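VirX1 (Cyanophage Syn10, PDB 6QGM) iodinates diverse substrates and, like other halogenases of the tryptophan halogenase type, probably depends on a reduced flavin. Local coordinates at residues G16-A21 / L360-N365; L221-T226 / E367-L372; S103-T108 / R132-N137. One frame throughout, in Å; residues are numbered along the deposited sequence.

Contacts 1 and 2 belong to the buried core and share helix 360-373, whose first turns meet helix 14-26 and whose later turns meet strand 221-224. Their centres lie about 8 Å apart, and they touch where Thr19 CG2 packs on Ile223 CD1 at 3.7 Å. Contact 1 is carried by a methionine thioether against methyl and methylene groups, contact 2 by aliphatic carbon alone; no hydrogen bond crosses between the segments of either. Contact 3 lies on the other side of the chain's centre, its own centre about 36 Å from that of contact 1. It joins a loop to a short helix at a partly buried place, combining aromatic packing with a water bridge between backbones.

Contact 1: G16-A21 / L360-N365; sequences GWMTAA and LTTHEN
Met18 reaches from helix 14-26 to Thr362 and His363 on helix 360-373, and the whole contact is apolar. Its terminal methyl CE lies 4.1 Å from Thr362 CG2 and 4.2 Å from His363 CB, while SD also approaches the threonine methyl. A bend at the end of the methionine chain (chi3 68°) puts CE there, and the two side chains cross at about a right angle. A long, flexible thioether suits two helices whose closest CA atoms, those of Met18 and His363, are 7.7 Å apart. Leu176 of helix 169-181 and Phe56 of helix 52-59 also pack on Met18.

The Thr362 hydroxyl has its partner outside the segments. Rotation about the first side-chain bond (chi1 -51°) offers the methyl to Met18 and leaves OG1 for a hydrogen bond with Ser15 OG, so threonine serves both needs in a buried position. His363 touches Met18 through CB, and its ring leads off to pack on His52, Phe53 and Phe56. Gly16, at the start of the first segment, is the last glycine of a GxGxxG pattern following strand 6-10, consistent with the dinucleotide-binding strand-turn-helix of a Rossmann-type fold.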
loop_
_atom_site.group_PDB
_atom_site.type_symbol
_atom_site.label_atom_id
_atom_site.label_comp_id
_atom_site.label_asym_id
_atom_site.label_seq_id
_atom_site.Cartn_x
_atom_site.Cartn_y
_atom_site.Cartn_z
ATOM N N GLY B 16 12.913 -15.510 31.153
ATOM C CA GLY B 16 13.950 -16.547 31.138
ATOM C C GLY B 16 13.331 -17.920 31.037
ATOM O O GLY B 16 13.717 -18.692 30.139
ATOM N N TRP B 17 12.385 -18.221 31.929
ATOM C CA TRP B 17 11.786 -19.569 32.060
ATOM C C TRP B 17 10.744 -19.807 30.968
ATOM O O TRP B 17 10.595 -20.963 30.547
ATOM C CB TRP B 17 11.219 -19.734 33.462
ATOM C CG TRP B 17 12.312 -19.842 34.470
ATOM C CD1 TRP B 17 12.593 -18.988 35.487
ATOM C CD2 TRP B 17 13.317 -20.863 34.506
ATOM N NE1 TRP B 17 13.685 -19.431 36.180
ATOM C CE2 TRP B 17 14.157 -20.571 35.595
ATOM C CE3 TRP B 17 13.578 -22.000 33.730
ATOM C CZ2 TRP B 17 15.250 -21.368 35.917
ATOM C CZ3 TRP B 17 14.656 -22.792 34.056
ATOM C CH2 TRP B 17 15.480 -22.476 35.132
ATOM N N MET B 18 10.061 -18.760 30.515
ATOM C CA MET B 18 9.142 -18.832 29.355
ATOM C C MET B 18 9.947 -19.277 28.130
ATOM O O MET B 18 9.476 -20.182 27.417
ATOM C CB MET B 18 8.438 -17.492 29.116
ATOM C CG MET B 18 7.307 -17.259 30.067
ATOM S SD MET B 18 6.552 -15.624 29.893
ATOM C CE MET B 18 5.780 -15.766 28.284
ATOM N N THR B 19 11.137 -18.709 27.940
ATOM C CA THR B 19 12.073 -19.040 26.829
ATOM C C THR B 19 12.598 -20.475 27.027
ATOM O O THR B 19 12.503 -21.281 26.077
ATOM C CB THR B 19 13.199 -17.999 26.733
ATOM O OG1 THR B 19 12.607 -16.704 26.665
ATOM C CG2 THR B 19 14.086 -18.206 25.532
ATOM N N ALA B 20 13.103 -20.796 28.217
ATOM C CA ALA B 20 13.653 -22.137 28.539
ATOM C C ALA B 20 12.591 -23.220 28.286
ATOM O O ALA B 20 12.918 -24.206 27.608
ATOM C CB ALA B 20 14.160 -22.177 29.963
ATOM N N ALA B 21 11.370 -23.038 28.799
ATOM C CA ALA B 21 10.243 -23.998 28.692
ATOM C C ALA B 21 9.888 -24.223 27.216
ATOM O O ALA B 21 9.916 -25.387 26.774
ATOM C CB ALA B 21 9.050 -23.498 29.463
ATOM N N LEU B 360 4.240 -9.049 25.698
ATOM C CA LEU B 360 4.176 -9.123 24.205
ATOM C C LEU B 360 5.591 -9.287 23.642
ATOM O O LEU B 360 5.868 -10.251 22.924
ATOM C CB LEU B 360 3.538 -7.851 23.640
ATOM C CG LEU B 360 3.432 -7.816 22.118
ATOM C CD1 LEU B 360 2.338 -8.770 21.641
ATOM C CD2 LEU B 360 3.157 -6.395 21.637
ATOM N N THR B 361 6.434 -8.312 23.957
ATOM C CA THR B 361 7.889 -8.287 23.668
ATOM C C THR B 361 8.491 -9.682 23.930
ATOM O O THR B 361 9.511 -10.002 23.289
ATOM C CB THR B 361 8.522 -7.120 24.444
ATOM O OG1 THR B 361 9.915 -7.095 24.146
ATOM C CG2 THR B 361 8.314 -7.204 25.944
ATOM N N THR B 362 7.894 -10.489 24.821
ATOM C CA THR B 362 8.431 -11.803 25.272
ATOM C C THR B 362 7.897 -12.955 24.402
ATOM O O THR B 362 8.745 -13.561 23.714
ATOM C CB THR B 362 8.178 -12.044 26.765
ATOM O OG1 THR B 362 8.635 -10.883 27.462
ATOM C CG2 THR B 362 8.861 -13.285 27.299
ATOM N N HIS B 363 6.593 -13.280 24.434
ATOM C CA HIS B 363 6.061 -14.524 23.792
ATOM C C HIS B 363 6.140 -14.403 22.266
ATOM O O HIS B 363 6.347 -15.446 21.628
ATOM C CB HIS B 363 4.658 -14.963 24.268
ATOM C CG HIS B 363 3.631 -13.885 24.352
ATOM N ND1 HIS B 363 2.837 -13.718 25.469
ATOM C CD2 HIS B 363 3.287 -12.897 23.499
ATOM C CE1 HIS B 363 2.040 -12.684 25.297
ATOM N NE2 HIS B 363 2.298 -12.164 24.095
ATOM N N GLU B 364 6.017 -13.195 21.703
ATOM C CA GLU B 364 6.177 -12.946 20.252
ATOM C C GLU B 364 7.591 -13.351 19.837
ATOM O O GLU B 364 7.728 -14.171 18.910
ATOM C CB GLU B 364 5.862 -11.484 19.920
ATOM C CG GLU B 364 6.272 -11.051 18.521
ATOM C CD GLU B 364 5.416 -11.557 17.376
ATOM O OE1 GLU B 364 4.353 -12.221 17.619
ATOM O OE2 GLU B 364 5.803 -11.280 16.236
ATOM N N ASN B 365 8.611 -12.817 20.499
ATOM C CA ASN B 365 10.032 -13.124 20.177
ATOM C C ASN B 365 10.306 -14.616 20.413
ATOM O O ASN B 365 11.057 -15.195 19.616
ATOM C CB ASN B 365 11.003 -12.208 20.919
ATOM C CG ASN B 365 11.079 -10.840 20.266
ATOM O OD1 ASN B 365 10.261 -10.526 19.401
ATOM N ND2 ASN B 365 12.047 -10.027 20.662
#

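Contact 2: L221-T226 / E367-L372; sequences LYIDCT and ENLVYL
Leu369 of helix 360-373 points toward strand 221-224 and meets Leu221 and Ile223. This is helix-on-sheet packing in a Rossmann-like alpha/beta domain, where strand 221-224 runs between strands 6-10 and 341-343, parallel to both.

The apolar contacts divide between the two methyls of Leu369. CD1 faces Leu221 CD2 at 4.2 Å, and CD2 faces Ile223 CD1 at 3.7 Å, each pair of side chains reaching toward one another tip to tip. The Leu369 side chain extends away from its own nitrogen (chi1 -172°), which helps to span the 10.3 Å from its CA to that of Ile223. Leu221 and Ile223, two residues apart on a strand, present their side chains to the same side of the sheet, so a forked leucine can serve both. Thr19 and Leu23 of helix 14-26 also pack on Ile223, and Tyr371 O of helix 360-373 is hydrogen-bonded to Ser475 OG of the second subunit.

No hydrogen bond crosses between the two segments. Where the strand ends, Asp224 takes Leu232 N and Leu233 N on OD2 and forms an Asx turn with OD1: Thr226 N donates to Asp224 OD1 at 2.9 Å, nearly along the C-O axis of the carboxylate, with an N-H...O angle of 157°.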
loop_
_atom_site.group_PDB
_atom_site.type_symbol
_atom_site.label_atom_id
_atom_site.label_comp_id
_atom_site.label_asym_id
_atom_site.label_seq_id
_atom_site.Cartn_x
_atom_site.Cartn_y
_atom_site.Cartn_z
ATOM N N LEU B 221 24.107 -19.656 20.586
ATOM C CA LEU B 221 23.186 -18.492 20.689
ATOM C C LEU B 221 23.002 -18.124 22.161
ATOM O O LEU B 221 22.726 -19.023 22.972
ATOM C CB LEU B 221 21.831 -18.842 20.071
ATOM C CG LEU B 221 20.842 -17.679 20.039
ATOM C CD1 LEU B 221 21.267 -16.650 18.997
ATOM C CD2 LEU B 221 19.420 -18.176 19.797
ATOM N N TYR B 222 23.126 -16.837 22.466
ATOM C CA TYR B 222 22.929 -16.249 23.810
ATOM C C TYR B 222 21.623 -15.455 23.785
ATOM O O TYR B 222 21.416 -14.657 22.865
ATOM C CB TYR B 222 24.145 -15.398 24.169
ATOM C CG TYR B 222 25.417 -16.191 24.277
ATOM C CD1 TYR B 222 26.156 -16.516 23.145
ATOM C CD2 TYR B 222 25.871 -16.633 25.508
ATOM C CE1 TYR B 222 27.325 -17.256 23.241
ATOM C CE2 TYR B 222 27.041 -17.369 25.621
ATOM C CZ TYR B 222 27.773 -17.674 24.486
ATOM O OH TYR B 222 28.919 -18.406 24.592
ATOM N N ILE B 223 20.747 -15.700 24.754
ATOM C CA ILE B 223 19.420 -15.030 24.834
ATOM C C ILE B 223 19.443 -14.112 26.048
ATOM O O ILE B 223 19.741 -14.595 27.165
ATOM C CB ILE B 223 18.274 -16.066 24.876
ATOM C CG1 ILE B 223 18.353 -17.018 23.674
ATOM C CG2 ILE B 223 16.920 -15.362 24.940
ATOM C CD1 ILE B 223 17.244 -18.015 23.601
ATOM N N ASP B 224 19.185 -12.831 25.822
ATOM C CA ASP B 224 19.213 -11.803 26.888
ATOM C C ASP B 224 17.810 -11.681 27.487
ATOM O O ASP B 224 16.949 -11.055 26.857
ATOM C CB ASP B 224 19.708 -10.464 26.346
ATOM C CG ASP B 224 19.879 -9.424 27.432
ATOM O OD1 ASP B 224 19.291 -9.611 28.531
ATOM O OD2 ASP B 224 20.598 -8.436 27.170
ATOM N N CYS B 225 17.610 -12.262 28.671
ATOM C CA CYS B 225 16.370 -12.136 29.477
ATOM C C CYS B 225 16.695 -11.385 30.782
ATOM O O CYS B 225 16.079 -11.702 31.819
ATOM C CB CYS B 225 15.774 -13.514 29.748
ATOM S SG CYS B 225 15.121 -14.320 28.255
ATOM N N THR B 226 17.598 -10.397 30.727
ATOM C CA THR B 226 18.100 -9.654 31.910
ATOM C C THR B 226 17.230 -8.411 32.172
ATOM O O THR B 226 17.621 -7.614 33.053
ATOM C CB THR B 226 19.589 -9.309 31.751
ATOM O OG1 THR B 226 19.773 -8.370 30.692
ATOM C CG2 THR B 226 20.442 -10.529 31.488
ATOM N N GLU B 367 8.098 -17.206 20.174
ATOM C CA GLU B 367 7.394 -17.948 19.088
ATOM C C GLU B 367 8.132 -17.753 17.759
ATOM O O GLU B 367 8.268 -18.748 17.028
ATOM C CB GLU B 367 5.907 -17.630 19.053
ATOM C CG GLU B 367 5.499 -16.246 18.636
ATOM C CD GLU B 367 4.028 -15.909 18.910
ATOM O OE1 GLU B 367 3.424 -16.519 19.848
ATOM O OE2 GLU B 367 3.480 -15.014 18.187
ATOM N N ASN B 368 8.644 -16.552 17.495
ATOM C CA ASN B 368 9.424 -16.222 16.264
ATOM C C ASN B 368 10.786 -16.939 16.269
ATOM O O ASN B 368 11.262 -17.341 15.181
ATOM C CB ASN B 368 9.571 -14.712 16.072
ATOM C CG ASN B 368 8.268 -14.020 15.765
ATOM O OD1 ASN B 368 7.256 -14.675 15.534
ATOM N ND2 ASN B 368 8.284 -12.697 15.770
ATOM N N LEU B 369 11.391 -17.114 17.440
ATOM C CA LEU B 369 12.673 -17.850 17.591
ATOM C C LEU B 369 12.435 -19.348 17.369
ATOM O O LEU B 369 13.204 -19.953 16.595
ATOM C CB LEU B 369 13.240 -17.587 18.987
ATOM C CG LEU B 369 14.645 -18.124 19.216
ATOM C CD1 LEU B 369 15.608 -17.530 18.191
ATOM C CD2 LEU B 369 15.082 -17.837 20.647
ATOM N N VAL B 370 11.409 -19.910 18.024
ATOM C CA VAL B 370 11.001 -21.341 17.901
ATOM C C VAL B 370 10.711 -21.624 16.427
ATOM O O VAL B 370 11.098 -22.719 15.945
ATOM C CB VAL B 370 9.793 -21.686 18.794
ATOM C CG1 VAL B 370 9.175 -23.024 18.428
ATOM C CG2 VAL B 370 10.163 -21.696 20.265
ATOM N N TYR B 371 10.070 -20.670 15.745
ATOM C CA TYR B 371 9.668 -20.784 14.320
ATOM C C TYR B 371 10.920 -20.973 13.461
ATOM O O TYR B 371 10.954 -21.916 12.658
ATOM C CB TYR B 371 8.833 -19.571 13.900
ATOM C CG TYR B 371 8.487 -19.552 12.436
ATOM C CD1 TYR B 371 7.360 -20.202 11.969
ATOM C CD2 TYR B 371 9.287 -18.901 11.516
ATOM C CE1 TYR B 371 7.023 -20.199 10.625
ATOM C CE2 TYR B 371 8.988 -18.911 10.168
ATOM C CZ TYR B 371 7.850 -19.560 9.718
ATOM O OH TYR B 371 7.542 -19.566 8.387
ATOM N N LEU B 372 11.938 -20.126 13.650
ATOM C CA LEU B 372 13.189 -20.161 12.846
ATOM C C LEU B 372 14.025 -21.402 13.192
ATOM O O LEU B 372 14.615 -22.003 12.274
ATOM C CB LEU B 372 13.974 -18.867 13.098
ATOM C CG LEU B 372 13.385 -17.604 12.471
ATOM C CD1 LEU B 372 14.287 -16.421 12.717
ATOM C CD2 LEU B 372 13.161 -17.772 10.976
#

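Contact 3: S103-T108 / R132-N137; sequences SFFSQT and RFVNSN
Phe133 is turned so that its ring swings opposite its own nitrogen (chi1 -174°) and reaches from helix 129-134 to the loop at Phe104 and Phe105, while Phe105, whose CG stands beside its own N (chi1 -73°), brings its ring round to meet it. The far end of the Phe133 ring does the touching: CZ lies 3.6 Å from Phe104 CB and 3.5 Å from Phe104 O, and CE2 lies 3.8 Å from Phe105 CD1. The Phe105 and Phe133 side chains cross obliquely. Val134 adds a methyl, its CG1 in the plane of the Phe105 ring, at the edge, 3.8 Å from Phe105 CE1. A long, flat phenyl lets one residue touch Phe104 with CZ and Phe105 with CE2, and a small branched valine can put one methyl at the Phe105 edge. Thr113 and Leu117 of helix 113-120 and Trp501 of helix 494-512 pack on Phe133.

Between the segments, the polar link is one water, which accepts from Phe104 N at 3.0 Å and donates to Phe133 O at 3.0 Å. Just before the loop segment, Asp101 shares a backbone hydrogen bond with Val134. Loop and helix thus meet through hydrophobic rings, while the water gives two backbone groups partners without bringing them into direct contact.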
loop_
_atom_site.group_PDB
_atom_site.type_symbol
_atom_site.label_atom_id
_atom_site.label_comp_id
_atom_site.label_asym_id
_atom_site.label_seq_id
_atom_site.Cartn_x
_atom_site.Cartn_y
_atom_site.Cartn_z
ATOM N N SER B 103 -24.635 -8.852 14.916
ATOM C CA SER B 103 -26.045 -9.320 15.080
ATOM C C SER B 103 -27.060 -8.179 14.913
ATOM O O SER B 103 -28.081 -8.434 14.237
ATOM C CB SER B 103 -26.255 -10.019 16.395
ATOM O OG SER B 103 -25.440 -11.193 16.447
ATOM N N PHE B 104 -26.813 -6.984 15.483
ATOM C CA PHE B 104 -27.792 -5.863 15.502
ATOM C C PHE B 104 -27.403 -4.776 14.500
ATOM O O PHE B 104 -28.030 -3.696 14.508
ATOM C CB PHE B 104 -27.948 -5.327 16.923
ATOM C CG PHE B 104 -28.609 -6.297 17.862
ATOM C CD1 PHE B 104 -27.876 -7.298 18.482
ATOM C CD2 PHE B 104 -29.977 -6.220 18.110
ATOM C CE1 PHE B 104 -28.501 -8.205 19.324
ATOM C CE2 PHE B 104 -30.603 -7.128 18.952
ATOM C CZ PHE B 104 -29.864 -8.121 19.555
ATOM N N PHE B 105 -26.427 -5.048 13.635
ATOM C CA PHE B 105 -25.949 -4.087 12.603
ATOM C C PHE B 105 -26.980 -3.977 11.485
ATOM O O PHE B 105 -27.396 -5.022 11.003
ATOM C CB PHE B 105 -24.634 -4.535 11.956
ATOM C CG PHE B 105 -23.402 -4.417 12.816
ATOM C CD1 PHE B 105 -23.484 -4.175 14.179
ATOM C CD2 PHE B 105 -22.148 -4.591 12.254
ATOM C CE1 PHE B 105 -22.332 -4.090 14.949
ATOM C CE2 PHE B 105 -20.997 -4.491 13.028
ATOM C CZ PHE B 105 -21.092 -4.241 14.371
ATOM N N SER B 106 -27.320 -2.756 11.076
ATOM C CA SER B 106 -27.901 -2.437 9.747
ATOM C C SER B 106 -27.076 -3.132 8.665
ATOM O O SER B 106 -25.851 -3.038 8.703
ATOM C CB SER B 106 -27.950 -0.957 9.513
ATOM O OG SER B 106 -28.185 -0.654 8.148
ATOM N N GLN B 107 -27.737 -3.827 7.743
ATOM C CA GLN B 107 -27.129 -4.444 6.536
ATOM C C GLN B 107 -26.286 -3.385 5.815
ATOM O O GLN B 107 -25.148 -3.706 5.466
ATOM C CB GLN B 107 -28.225 -4.967 5.595
ATOM C CG GLN B 107 -27.706 -5.897 4.513
ATOM C CD GLN B 107 -27.677 -7.345 4.953
ATOM O OE1 GLN B 107 -28.422 -7.798 5.837
ATOM N NE2 GLN B 107 -26.819 -8.104 4.290
ATOM N N THR B 108 -26.826 -2.170 5.633
ATOM C CA THR B 108 -26.258 -1.095 4.775
ATOM C C THR B 108 -25.179 -0.315 5.539
ATOM O O THR B 108 -24.206 0.101 4.884
ATOM C CB THR B 108 -27.352 -0.183 4.206
ATOM O OG1 THR B 108 -28.143 0.308 5.279
ATOM C CG2 THR B 108 -28.260 -0.891 3.229
ATOM N N ARG B 132 -20.881 -2.990 24.494
ATOM C CA ARG B 132 -22.062 -3.841 24.756
ATOM C C ARG B 132 -22.701 -4.221 23.431
ATOM O O ARG B 132 -23.150 -5.357 23.305
ATOM C CB ARG B 132 -23.098 -3.101 25.596
ATOM C CG ARG B 132 -22.525 -2.403 26.814
ATOM C CD ARG B 132 -23.414 -2.617 28.006
ATOM N NE ARG B 132 -23.010 -1.737 29.090
ATOM C CZ ARG B 132 -23.603 -0.598 29.406
ATOM N NH1 ARG B 132 -24.668 -0.176 28.740
ATOM N NH2 ARG B 132 -23.134 0.110 30.417
ATOM N N PHE B 133 -22.751 -3.277 22.492
ATOM C CA PHE B 133 -23.486 -3.410 21.218
ATOM C C PHE B 133 -22.696 -4.279 20.239
ATOM O O PHE B 133 -23.293 -4.694 19.259
ATOM C CB PHE B 133 -23.783 -2.036 20.620
ATOM C CG PHE B 133 -24.662 -2.052 19.391
ATOM C CD1 PHE B 133 -26.044 -2.113 19.505
ATOM C CD2 PHE B 133 -24.110 -2.013 18.122
ATOM C CE1 PHE B 133 -26.847 -2.135 18.370
ATOM C CE2 PHE B 133 -24.921 -2.023 16.997
ATOM C CZ PHE B 133 -26.286 -2.086 17.115
ATOM N N VAL B 134 -21.413 -4.551 20.464
ATOM C CA VAL B 134 -20.597 -5.314 19.464
ATOM C C VAL B 134 -19.910 -6.519 20.105
ATOM O O VAL B 134 -19.423 -7.372 19.345
ATOM C CB VAL B 134 -19.565 -4.419 18.759
ATOM C CG1 VAL B 134 -20.259 -3.282 18.026
ATOM C CG2 VAL B 134 -18.499 -3.909 19.729
ATOM N N ASN B 135 -19.897 -6.614 21.437
ATOM C CA ASN B 135 -19.149 -7.674 22.162
ATOM C C ASN B 135 -19.886 -7.972 23.467
ATOM O O ASN B 135 -20.115 -7.050 24.261
ATOM C CB ASN B 135 -17.683 -7.287 22.364
ATOM C CG ASN B 135 -16.915 -8.347 23.105
ATOM O OD1 ASN B 135 -17.427 -8.881 24.090
ATOM N ND2 ASN B 135 -15.694 -8.643 22.646
ATOM N N SER B 136 -20.252 -9.234 23.664
ATOM C CA SER B 136 -21.051 -9.716 24.818
ATOM C C SER B 136 -20.103 -10.093 25.959
ATOM O O SER B 136 -20.552 -10.139 27.114
ATOM C CB SER B 136 -21.956 -10.868 24.408
ATOM O OG SER B 136 -22.813 -10.488 23.330
ATOM N N ASN B 137 -18.829 -10.332 25.644
ATOM C CA ASN B 137 -17.769 -10.518 26.662
ATOM C C ASN B 137 -17.868 -9.326 27.618
ATOM O O ASN B 137 -17.686 -9.529 28.822
ATOM C CB ASN B 137 -16.388 -10.696 26.021
ATOM C CG ASN B 137 -15.404 -11.426 26.907
ATOM O OD1 ASN B 137 -15.751 -11.838 28.019
ATOM N ND2 ASN B 137 -14.182 -11.600 26.426
HETATM O O HOH W 1 -24.227 -6.335 16.898
#